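Side-chain contacts in D-lactate dehydrogenase (Fermentative) (Pseudomonas aeruginosa, PDB 6ABJ), which catalyses the NADH-dependent interconversion of pyruvate and D-lactate as a tetrameric member of the D-isomer specific 2-hydroxyacid dehydrogenase family: residues B[174-179]-B[184-189]; B[191-196]-B[202-207]; B[226-231]-B[275-280]. One frame throughout, in Å; residues are numbered along the deposited sequence.

Interaction 1 of 3, residues B[174-179]-B[184-189]; sequences TFARIM and CELLAY
In the first beta-alpha-beta unit of the NAD-binding domain, helix 170-181 packs onto strand 185-189 through Ala-176 and Met-179 on the helix and Cys-184 and Leu-186 on the returning chain. Leu-186 reaches the helix with both methyl branches. CD1 lies 3.9 Å from Ala-176 CB, where the small alanine lets the helix come close to the strand, while CD2 is directed to the last turn and stands 4.3 Å from Met-179 CB. The leucine thus spans about one helical turn and meets backbone as well as side chain, its CD2 being 4.1 Å from the carbonyl carbon C of Met-179.

Where the chain turns back into the strand, the contact becomes partly polar. Cys-184 N gives a weak hydrogen bond to Met-179 O, 3.4 Å long. With SG anti to its own carbonyl carbon (chi1 -61°), Cys-184 brings its sulfur alongside the same oxygen, SG to Met-179 O being 3.3 Å. The bent methionine chain, turned at both chi2 and chi3, folds its methyl end back so that Met-179 CE comes to 3.9 Å from Cys-184 SG. Its CG meanwhile lies over one face of the Phe-175 ring, toward the rim.

Val-163 and Val-165 of the neighbouring strand 162-166 continue this apolar layer, touching Cys-184 and Leu-186 respectively, and Val-126 of helix 118-134 packs against Met-179. Such a buried helix-on-strand interface, following a glycine-rich turn that fits the GxGxxG pattern, is typical of the beta-alpha-beta crossover of a Rossmann fold.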
loop_
_atom_site.group_PDB
_atom_site.type_symbol
_atom_site.label_atom_id
_atom_site.label_comp_id
_atom_site.label_asym_id
_atom_site.label_seq_id
_atom_site.Cartn_x
_atom_site.Cartn_y
_atom_site.Cartn_z
ATOM N N THR B 174 -24.705 22.912 5.852
ATOM C CA THR B 174 -23.780 22.501 6.887
ATOM C C THR B 174 -22.348 22.532 6.346
ATOM O O THR B 174 -21.418 23.030 6.997
ATOM C CB THR B 174 -24.122 21.085 7.385
ATOM O OG1 THR B 174 -25.519 21.019 7.754
ATOM C CG2 THR B 174 -23.249 20.675 8.575
ATOM N N PHE B 175 -22.186 21.962 5.152
ATOM C CA PHE B 175 -20.888 22.028 4.440
ATOM C C PHE B 175 -20.452 23.479 4.242
ATOM O O PHE B 175 -19.277 23.881 4.473
ATOM C CB PHE B 175 -21.058 21.301 3.110
ATOM C CG PHE B 175 -19.853 21.415 2.198
ATOM C CD1 PHE B 175 -18.747 20.645 2.449
ATOM C CD2 PHE B 175 -19.802 22.355 1.172
ATOM C CE1 PHE B 175 -17.604 20.734 1.618
ATOM C CE2 PHE B 175 -18.652 22.483 0.358
ATOM C CZ PHE B 175 -17.574 21.643 0.575
ATOM N N ALA B 176 -21.373 24.305 3.781
ATOM C CA ALA B 176 -21.024 25.714 3.542
ATOM C C ALA B 176 -20.515 26.394 4.809
ATOM O O ALA B 176 -19.516 27.152 4.759
ATOM C CB ALA B 176 -22.199 26.467 2.932
ATOM N N ARG B 177 -21.156 26.155 5.960
ATOM C CA ARG B 177 -20.752 26.800 7.202
ATOM C C ARG B 177 -19.350 26.358 7.612
ATOM O O ARG B 177 -18.504 27.144 8.077
ATOM C CB ARG B 177 -21.762 26.473 8.366
ATOM C CG ARG B 177 -21.399 27.084 9.725
ATOM C CD ARG B 177 -22.630 27.410 10.630
ATOM N NE ARG B 177 -23.719 26.490 10.342
ATOM C CZ ARG B 177 -24.835 26.768 9.663
ATOM N NH1 ARG B 177 -25.098 27.971 9.244
ATOM N NH2 ARG B 177 -25.702 25.793 9.394
ATOM N N ILE B 178 -19.064 25.070 7.460
ATOM C CA ILE B 178 -17.700 24.602 7.774
ATOM C C ILE B 178 -16.698 25.278 6.878
ATOM O O ILE B 178 -15.692 25.757 7.361
ATOM C CB ILE B 178 -17.562 23.090 7.600
ATOM C CG1 ILE B 178 -18.450 22.362 8.600
ATOM C CG2 ILE B 178 -16.133 22.673 7.885
ATOM C CD1 ILE B 178 -18.630 20.888 8.300
ATOM N N MET B 179 -16.961 25.337 5.568
ATOM C CA MET B 179 -15.953 25.887 4.660
ATOM C C MET B 179 -15.777 27.420 4.872
ATOM O O MET B 179 -14.648 27.945 4.715
ATOM C CB MET B 179 -16.249 25.584 3.189
ATOM C CG MET B 179 -16.281 24.092 2.849
ATOM S SD MET B 179 -14.706 23.275 3.303
ATOM C CE MET B 179 -13.619 23.965 2.068
ATOM N N CYS B 184 -12.980 30.556 3.424
ATOM C CA CYS B 184 -13.216 30.419 2.006
ATOM C C CYS B 184 -14.277 31.454 1.619
ATOM O O CYS B 184 -15.093 31.872 2.440
ATOM C CB CYS B 184 -13.723 29.030 1.707
ATOM S SG CYS B 184 -12.551 27.729 2.151
ATOM N N GLU B 185 -14.276 31.782 0.343
ATOM C CA GLU B 185 -15.305 32.611 -0.241
ATOM C C GLU B 185 -16.344 31.648 -0.783
ATOM O O GLU B 185 -16.060 30.899 -1.752
ATOM C CB GLU B 185 -14.695 33.432 -1.368
ATOM C CG GLU B 185 -15.693 34.362 -2.043
ATOM C CD GLU B 185 -15.136 35.157 -3.196
ATOM O OE1 GLU B 185 -13.925 35.226 -3.459
ATOM O OE2 GLU B 185 -15.997 35.706 -3.874
ATOM N N LEU B 186 -17.553 31.691 -0.216
ATOM C CA LEU B 186 -18.613 30.756 -0.571
ATOM C C LEU B 186 -19.542 31.192 -1.727
ATOM O O LEU B 186 -20.149 32.274 -1.641
ATOM C CB LEU B 186 -19.501 30.505 0.600
ATOM C CG LEU B 186 -19.107 29.301 1.455
ATOM C CD1 LEU B 186 -19.321 27.998 0.732
ATOM C CD2 LEU B 186 -17.667 29.424 1.878
ATOM N N LEU B 187 -19.668 30.331 -2.743
ATOM C CA LEU B 187 -20.563 30.499 -3.891
ATOM C C LEU B 187 -21.576 29.393 -3.838
ATOM O O LEU B 187 -21.315 28.284 -3.376
ATOM C CB LEU B 187 -19.825 30.459 -5.217
ATOM C CG LEU B 187 -18.576 31.321 -5.308
ATOM C CD1 LEU B 187 -17.972 31.168 -6.661
ATOM C CD2 LEU B 187 -18.834 32.768 -5.013
ATOM N N ALA B 188 -22.782 29.699 -4.253
ATOM C CA ALA B 188 -23.851 28.745 -4.135
ATOM C C ALA B 188 -24.825 28.782 -5.290
ATOM O O ALA B 188 -25.129 29.824 -5.846
ATOM C CB ALA B 188 -24.597 29.029 -2.856
ATOM N N TYR B 189 -25.349 27.625 -5.607
ATOM C CA TYR B 189 -26.403 27.503 -6.564
ATOM C C TYR B 189 -27.499 26.640 -5.959
ATOM O O TYR B 189 -27.266 25.520 -5.473
ATOM C CB TYR B 189 -25.951 26.868 -7.885
ATOM C CG TYR B 189 -27.149 26.563 -8.743
ATOM C CD1 TYR B 189 -27.824 27.572 -9.425
ATOM C CD2 TYR B 189 -27.670 25.269 -8.783
ATOM C CE1 TYR B 189 -29.013 27.310 -10.143
ATOM C CE2 TYR B 189 -28.832 24.993 -9.489
ATOM C CZ TYR B 189 -29.480 25.985 -10.175
ATOM O OH TYR B 189 -30.623 25.637 -10.848
#

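Interaction 2 of 3, residues B[191-196]-B[202-207]; sequences PYPNPR and GRYLAL
Tyr-204 holds its CG anti to the carbonyl carbon (chi1 -79°), which lays the phenol ring against Pro-193, and Asn-194 has CG between its backbone N and carbonyl carbon, bringing the amide near the phenol oxygen. The pair closes the second beta-alpha-beta unit of the Rossmann fold, in which the loop leaving strand 185-189 leads through helix 195-199 to edge strand 203-204.

The proline sits over a face of the tyrosine ring. Its CB is 3.5 Å from the Tyr-204 ring centroid and only 6° off the ring normal, a well-centred CH-pi contact, and Pro-193 CA comes in over the hydroxyl end of the same face, 3.4 Å from Tyr-204 CZ. Pro-193 CG is set toward the CD2 side of the ring. At the ring edge, near its plane, Asn-194 O lies 3.5 Å from Tyr-204 CE1.

The next backbone amide fixes the phenol end. Asn-194 N donates to Tyr-204 OH over 3.0 Å in a nearly straight bond, 171° at the hydrogen. The same hydroxyl is hydrogen-bonded to Thr-168 OG1, a residue between two glycines of the GxGxxG pattern, so it joins the loop before helix 195-199 to the glycine-rich turn. The asparagine amide stands steeply to the ring.

Tyr-204 also packs against Asp-190, a residue that binds NADH, placing this contact directly beside the coenzyme site. Asn-194 is the N-cap of helix 195-199, and the side-chain atom that does the capping is OD1, which accepts a hydrogen bond from Ile-197 N.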
loop_
_atom_site.group_PDB
_atom_site.type_symbol
_atom_site.label_atom_id
_atom_site.label_comp_id
_atom_site.label_asym_id
_atom_site.label_seq_id
_atom_site.Cartn_x
_atom_site.Cartn_y
_atom_site.Cartn_z
ATOM N N PRO B 191 -31.968 26.053 -6.861
ATOM C CA PRO B 191 -33.240 26.612 -7.326
ATOM C C PRO B 191 -33.940 27.492 -6.288
ATOM O O PRO B 191 -34.503 28.542 -6.661
ATOM C CB PRO B 191 -34.061 25.356 -7.692
ATOM C CG PRO B 191 -33.065 24.273 -7.874
ATOM C CD PRO B 191 -31.980 24.577 -6.890
ATOM N N TYR B 192 -33.891 27.130 -5.017
ATOM C CA TYR B 192 -34.543 27.932 -3.966
ATOM C C TYR B 192 -33.563 28.432 -2.941
ATOM O O TYR B 192 -33.378 27.803 -1.889
ATOM C CB TYR B 192 -35.641 27.126 -3.265
ATOM C CG TYR B 192 -36.646 26.556 -4.233
ATOM C CD1 TYR B 192 -37.687 27.340 -4.748
ATOM C CD2 TYR B 192 -36.586 25.212 -4.608
ATOM C CE1 TYR B 192 -38.615 26.798 -5.630
ATOM C CE2 TYR B 192 -37.505 24.666 -5.478
ATOM C CZ TYR B 192 -38.512 25.462 -5.980
ATOM O OH TYR B 192 -39.405 24.901 -6.842
ATOM N N PRO B 193 -32.909 29.560 -3.235
ATOM C CA PRO B 193 -31.915 30.084 -2.337
ATOM C C PRO B 193 -32.461 30.341 -0.966
ATOM O O PRO B 193 -33.623 30.646 -0.868
ATOM C CB PRO B 193 -31.537 31.408 -2.982
ATOM C CG PRO B 193 -31.727 31.176 -4.435
ATOM C CD PRO B 193 -32.840 30.179 -4.569
ATOM N N ASN B 194 -31.641 30.237 0.076
ATOM C CA ASN B 194 -32.071 30.596 1.404
ATOM C C ASN B 194 -31.157 31.633 2.068
ATOM O O ASN B 194 -29.982 31.803 1.670
ATOM C CB ASN B 194 -32.204 29.373 2.262
ATOM C CG ASN B 194 -30.862 28.760 2.634
ATOM O OD1 ASN B 194 -30.107 29.295 3.455
ATOM N ND2 ASN B 194 -30.571 27.619 2.022
ATOM N N PRO B 195 -31.689 32.351 3.083
ATOM C CA PRO B 195 -30.940 33.457 3.699
ATOM C C PRO B 195 -29.878 33.007 4.639
ATOM O O PRO B 195 -28.999 33.784 4.995
ATOM C CB PRO B 195 -32.020 34.229 4.493
ATOM C CG PRO B 195 -33.055 33.195 4.783
ATOM C CD PRO B 195 -33.092 32.322 3.545
ATOM N N ARG B 196 -29.916 31.750 5.023
ATOM C CA ARG B 196 -28.891 31.284 5.913
ATOM C C ARG B 196 -27.528 31.253 5.237
ATOM O O ARG B 196 -26.513 31.623 5.826
ATOM C CB ARG B 196 -29.253 29.906 6.472
ATOM C CG ARG B 196 -30.077 29.966 7.752
ATOM C CD ARG B 196 -31.155 28.890 7.790
ATOM N NE ARG B 196 -31.734 28.634 6.474
ATOM C CZ ARG B 196 -32.028 27.424 6.012
ATOM N NH1 ARG B 196 -31.794 26.355 6.760
ATOM N NH2 ARG B 196 -32.555 27.284 4.804
ATOM N N GLY B 202 -22.229 33.725 1.999
ATOM C CA GLY B 202 -22.377 33.059 0.683
ATOM C C GLY B 202 -23.075 33.871 -0.379
ATOM O O GLY B 202 -24.067 34.564 -0.097
ATOM N N ARG B 203 -22.604 33.773 -1.613
ATOM C CA ARG B 203 -23.184 34.508 -2.764
ATOM C C ARG B 203 -23.871 33.490 -3.672
ATOM O O ARG B 203 -23.211 32.556 -4.232
ATOM C CB ARG B 203 -22.053 35.150 -3.546
ATOM C CG ARG B 203 -22.280 36.578 -3.967
ATOM C CD ARG B 203 -21.810 36.973 -5.322
ATOM N NE ARG B 203 -20.498 36.452 -5.770
ATOM C CZ ARG B 203 -20.265 36.057 -7.018
ATOM N NH1 ARG B 203 -21.212 36.110 -7.948
ATOM N NH2 ARG B 203 -19.088 35.629 -7.393
ATOM N N TYR B 204 -25.156 33.672 -3.935
ATOM C CA TYR B 204 -25.823 32.855 -4.966
ATOM C C TYR B 204 -25.537 33.388 -6.325
ATOM O O TYR B 204 -25.462 34.615 -6.507
ATOM C CB TYR B 204 -27.374 32.769 -4.744
ATOM C CG TYR B 204 -27.776 31.788 -3.671
ATOM C CD1 TYR B 204 -27.874 32.204 -2.368
ATOM C CD2 TYR B 204 -28.017 30.458 -3.963
ATOM C CE1 TYR B 204 -28.265 31.357 -1.387
ATOM C CE2 TYR B 204 -28.336 29.573 -2.973
ATOM C CZ TYR B 204 -28.527 30.042 -1.692
ATOM O OH TYR B 204 -28.877 29.195 -0.651
ATOM N N LEU B 205 -25.406 32.477 -7.296
ATOM C CA LEU B 205 -25.191 32.819 -8.668
ATOM C C LEU B 205 -25.655 31.707 -9.557
ATOM O O LEU B 205 -26.024 30.651 -9.101
ATOM C CB LEU B 205 -23.743 33.236 -8.968
ATOM C CG LEU B 205 -22.488 32.489 -8.432
ATOM C CD1 LEU B 205 -22.706 31.107 -7.772
ATOM C CD2 LEU B 205 -21.303 32.536 -9.326
ATOM N N ALA B 206 -25.651 31.942 -10.861
ATOM C CA ALA B 206 -25.995 30.910 -11.810
ATOM C C ALA B 206 -25.034 29.695 -11.762
ATOM O O ALA B 206 -23.850 29.845 -11.484
ATOM C CB ALA B 206 -26.002 31.493 -13.204
ATOM N N LEU B 207 -25.568 28.508 -12.049
ATOM C CA LEU B 207 -24.802 27.277 -11.997
ATOM C C LEU B 207 -23.527 27.461 -12.842
ATOM O O LEU B 207 -22.447 27.025 -12.409
ATOM C CB LEU B 207 -25.609 26.100 -12.514
ATOM C CG LEU B 207 -24.981 24.750 -12.663
ATOM C CD1 LEU B 207 -24.330 24.280 -11.360
ATOM C CD2 LEU B 207 -25.970 23.723 -13.163
#

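Interaction 3 of 3, residues B[226-231]-B[275-280]; sequences DTRHLI and VYEEEA
Glu-277 meets both Arg-228 and His-229 with its carboxylate, a polar bridge between two loops that follow strands 216-219 and 268-273 in the Rossmann-type NAD-binding domain. OE1 takes the main bond from the imidazole: His-229 NE2 donates to Glu-277 OE1 over 2.8 Å, with an N-H...O angle of 165°. The oxygen lies close to the ring plane and uses its syn lone pair, although the ring and carboxylate planes themselves stand 81° apart. A second, weak bond runs from His-229 NE2 to Glu-277 OE2 at 3.5 Å. That other oxygen forms a salt bridge with the arginine, Arg-228 NH2 to Glu-277 OE2 being 2.6 Å, approached obliquely to the guanidinium.

The two donors are themselves layered. Arg-228 bends at chi3, carrying its guanidinium over one face of the imidazole, NH1 4.0 Å above the ring plane and offset toward the rim. The carboxylate would tend to favour a protonated histidine, against the opposing pull of the nearby arginine, which it also partly neutralises.

Farther out, the backbone sets these positions. Arg-228 and His-229 are the central residues of a type II beta turn from Thr-227 to Leu-230, and His-229 also has a backbone hydrogen bond with Ala-252. On the opposing loop, Glu-277 is the second residue of a type I turn and points its extended chain at the histidine, CG anti to the backbone N (chi1 -177°). Glu-279 braces that turn: its OE2 is hydrogen-bonded to His-311 ND1, and its OE1 accepts from Tyr-276 N at 2.9 Å through its anti lone pair.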
loop_
_atom_site.group_PDB
_atom_site.type_symbol
_atom_site.label_atom_id
_atom_site.label_comp_id
_atom_site.label_asym_id
_atom_site.label_seq_id
_atom_site.Cartn_x
_atom_site.Cartn_y
_atom_site.Cartn_z
ATOM N N ASP B 226 -33.882 16.303 -13.541
ATOM C CA ASP B 226 -33.128 17.532 -13.869
ATOM C C ASP B 226 -31.649 17.556 -13.444
ATOM O O ASP B 226 -30.832 18.231 -14.061
ATOM C CB ASP B 226 -33.788 18.725 -13.200
ATOM C CG ASP B 226 -34.582 19.544 -14.174
ATOM O OD1 ASP B 226 -35.085 18.930 -15.129
ATOM O OD2 ASP B 226 -34.721 20.775 -13.987
ATOM N N THR B 227 -31.323 16.849 -12.373
ATOM C CA THR B 227 -29.929 16.832 -11.859
ATOM C C THR B 227 -29.179 15.564 -12.237
ATOM O O THR B 227 -28.017 15.396 -11.859
ATOM C CB THR B 227 -29.918 16.963 -10.363
ATOM O OG1 THR B 227 -30.686 15.904 -9.791
ATOM C CG2 THR B 227 -30.531 18.282 -9.956
ATOM N N ARG B 228 -29.839 14.647 -12.928
ATOM C CA ARG B 228 -29.181 13.443 -13.355
ATOM C C ARG B 228 -28.110 13.840 -14.343
ATOM O O ARG B 228 -28.341 14.571 -15.275
ATOM C CB ARG B 228 -30.146 12.392 -13.915
ATOM C CG ARG B 228 -29.677 11.610 -15.142
ATOM C CD ARG B 228 -30.537 10.424 -15.471
ATOM N NE ARG B 228 -29.984 9.249 -14.861
ATOM C CZ ARG B 228 -29.190 8.396 -15.488
ATOM N NH1 ARG B 228 -28.863 8.577 -16.763
ATOM N NH2 ARG B 228 -28.720 7.358 -14.833
ATOM N N HIS B 229 -26.926 13.316 -14.107
ATOM C CA HIS B 229 -25.755 13.671 -14.901
ATOM C C HIS B 229 -25.554 15.166 -14.993
ATOM O O HIS B 229 -25.059 15.685 -15.974
ATOM C CB HIS B 229 -25.746 12.974 -16.242
ATOM C CG HIS B 229 -25.498 11.508 -16.124
ATOM N ND1 HIS B 229 -25.228 10.701 -17.201
ATOM C CD2 HIS B 229 -25.388 10.715 -15.028
ATOM C CE1 HIS B 229 -24.993 9.469 -16.780
ATOM N NE2 HIS B 229 -25.113 9.452 -15.462
ATOM N N LEU B 230 -25.851 15.858 -13.900
ATOM C CA LEU B 230 -25.597 17.326 -13.861
ATOM C C LEU B 230 -24.164 17.627 -14.251
ATOM O O LEU B 230 -23.903 18.476 -15.093
ATOM C CB LEU B 230 -25.866 17.886 -12.482
ATOM C CG LEU B 230 -25.834 19.400 -12.357
ATOM C CD1 LEU B 230 -27.088 19.946 -13.022
ATOM C CD2 LEU B 230 -25.815 19.790 -10.904
ATOM N N ILE B 231 -23.212 16.901 -13.645
ATOM C CA ILE B 231 -21.829 17.070 -14.085
ATOM C C ILE B 231 -21.516 16.055 -15.191
ATOM O O ILE B 231 -21.284 14.899 -14.922
ATOM C CB ILE B 231 -20.822 16.881 -12.940
ATOM C CG1 ILE B 231 -21.164 17.752 -11.718
ATOM C CG2 ILE B 231 -19.425 17.174 -13.433
ATOM C CD1 ILE B 231 -21.225 19.227 -11.962
ATOM N N VAL B 275 -19.829 8.478 -3.508
ATOM C CA VAL B 275 -20.928 7.792 -4.165
ATOM C C VAL B 275 -20.570 7.568 -5.601
ATOM O O VAL B 275 -19.704 8.274 -6.182
ATOM C CB VAL B 275 -22.258 8.617 -4.052
ATOM C CG1 VAL B 275 -22.656 8.824 -2.585
ATOM C CG2 VAL B 275 -22.094 9.931 -4.727
ATOM N N TYR B 276 -21.242 6.594 -6.187
ATOM C CA TYR B 276 -20.985 6.191 -7.568
ATOM C C TYR B 276 -22.283 5.568 -8.116
ATOM O O TYR B 276 -23.024 4.897 -7.395
ATOM C CB TYR B 276 -19.823 5.232 -7.607
ATOM C CG TYR B 276 -19.455 4.753 -8.959
ATOM C CD1 TYR B 276 -18.891 5.610 -9.894
ATOM C CD2 TYR B 276 -19.627 3.427 -9.313
ATOM C CE1 TYR B 276 -18.547 5.149 -11.170
ATOM C CE2 TYR B 276 -19.267 2.974 -10.571
ATOM C CZ TYR B 276 -18.753 3.834 -11.493
ATOM O OH TYR B 276 -18.419 3.414 -12.779
ATOM N N GLU B 277 -22.548 5.843 -9.371
ATOM C CA GLU B 277 -23.825 5.473 -9.976
ATOM C C GLU B 277 -24.017 3.961 -9.965
ATOM O O GLU B 277 -25.094 3.499 -9.625
ATOM C CB GLU B 277 -23.889 6.049 -11.378
ATOM C CG GLU B 277 -25.200 5.791 -12.104
ATOM C CD GLU B 277 -25.355 6.669 -13.331
ATOM O OE1 GLU B 277 -24.454 7.426 -13.714
ATOM O OE2 GLU B 277 -26.422 6.618 -13.920
ATOM N N GLU B 278 -22.998 3.163 -10.193
ATOM C CA GLU B 278 -23.290 1.751 -10.071
ATOM C C GLU B 278 -23.207 1.176 -8.603
ATOM O O GLU B 278 -23.218 -0.047 -8.445
ATOM C CB GLU B 278 -22.430 0.933 -11.035
ATOM C CG GLU B 278 -22.218 1.602 -12.385
ATOM C CD GLU B 278 -23.500 1.758 -13.184
ATOM O OE1 GLU B 278 -24.543 1.215 -12.760
ATOM O OE2 GLU B 278 -23.464 2.424 -14.243
ATOM N N GLU B 279 -23.154 2.017 -7.548
ATOM C CA GLU B 279 -22.667 1.578 -6.240
ATOM C C GLU B 279 -23.348 0.398 -5.501
ATOM O O GLU B 279 -22.662 -0.404 -4.869
ATOM C CB GLU B 279 -22.555 2.760 -5.291
ATOM C CG GLU B 279 -23.853 3.247 -4.710
ATOM C CD GLU B 279 -23.640 4.388 -3.776
ATOM O OE1 GLU B 279 -23.050 5.387 -4.205
ATOM O OE2 GLU B 279 -24.079 4.317 -2.633
ATOM N N ALA B 280 -24.679 0.267 -5.535
ATOM C CA ALA B 280 -25.315 -0.806 -4.764
ATOM C C ALA B 280 -24.840 -2.211 -5.202
ATOM O O ALA B 280 -24.770 -3.137 -4.373
ATOM C CB ALA B 280 -26.839 -0.664 -4.813
#

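In the fold
All three interactions belong to the NAD-binding domain and follow one another along the chain. Interactions 1 and 2, with centres about 11 Å apart, lie in consecutive beta-alpha-beta units: strand 185-189 ends the first and begins the second, and it pairs in parallel with edge strand 203-204 in the seven-stranded sheet. The centre of interaction 3 lies about 22 Å from each of the other two centres, in loops after strands 216-219 and 268-273 of that sheet. It touches interaction 2 through packing of Leu-207 on Leu-230, whereas its nearest atoms to interaction 1 are about 6 Å away. Interactions 1 and 2 thus build the sheet edge near NADH-binding Asp-190, while interaction 3 joins surface loops away from the NADH-binding residues.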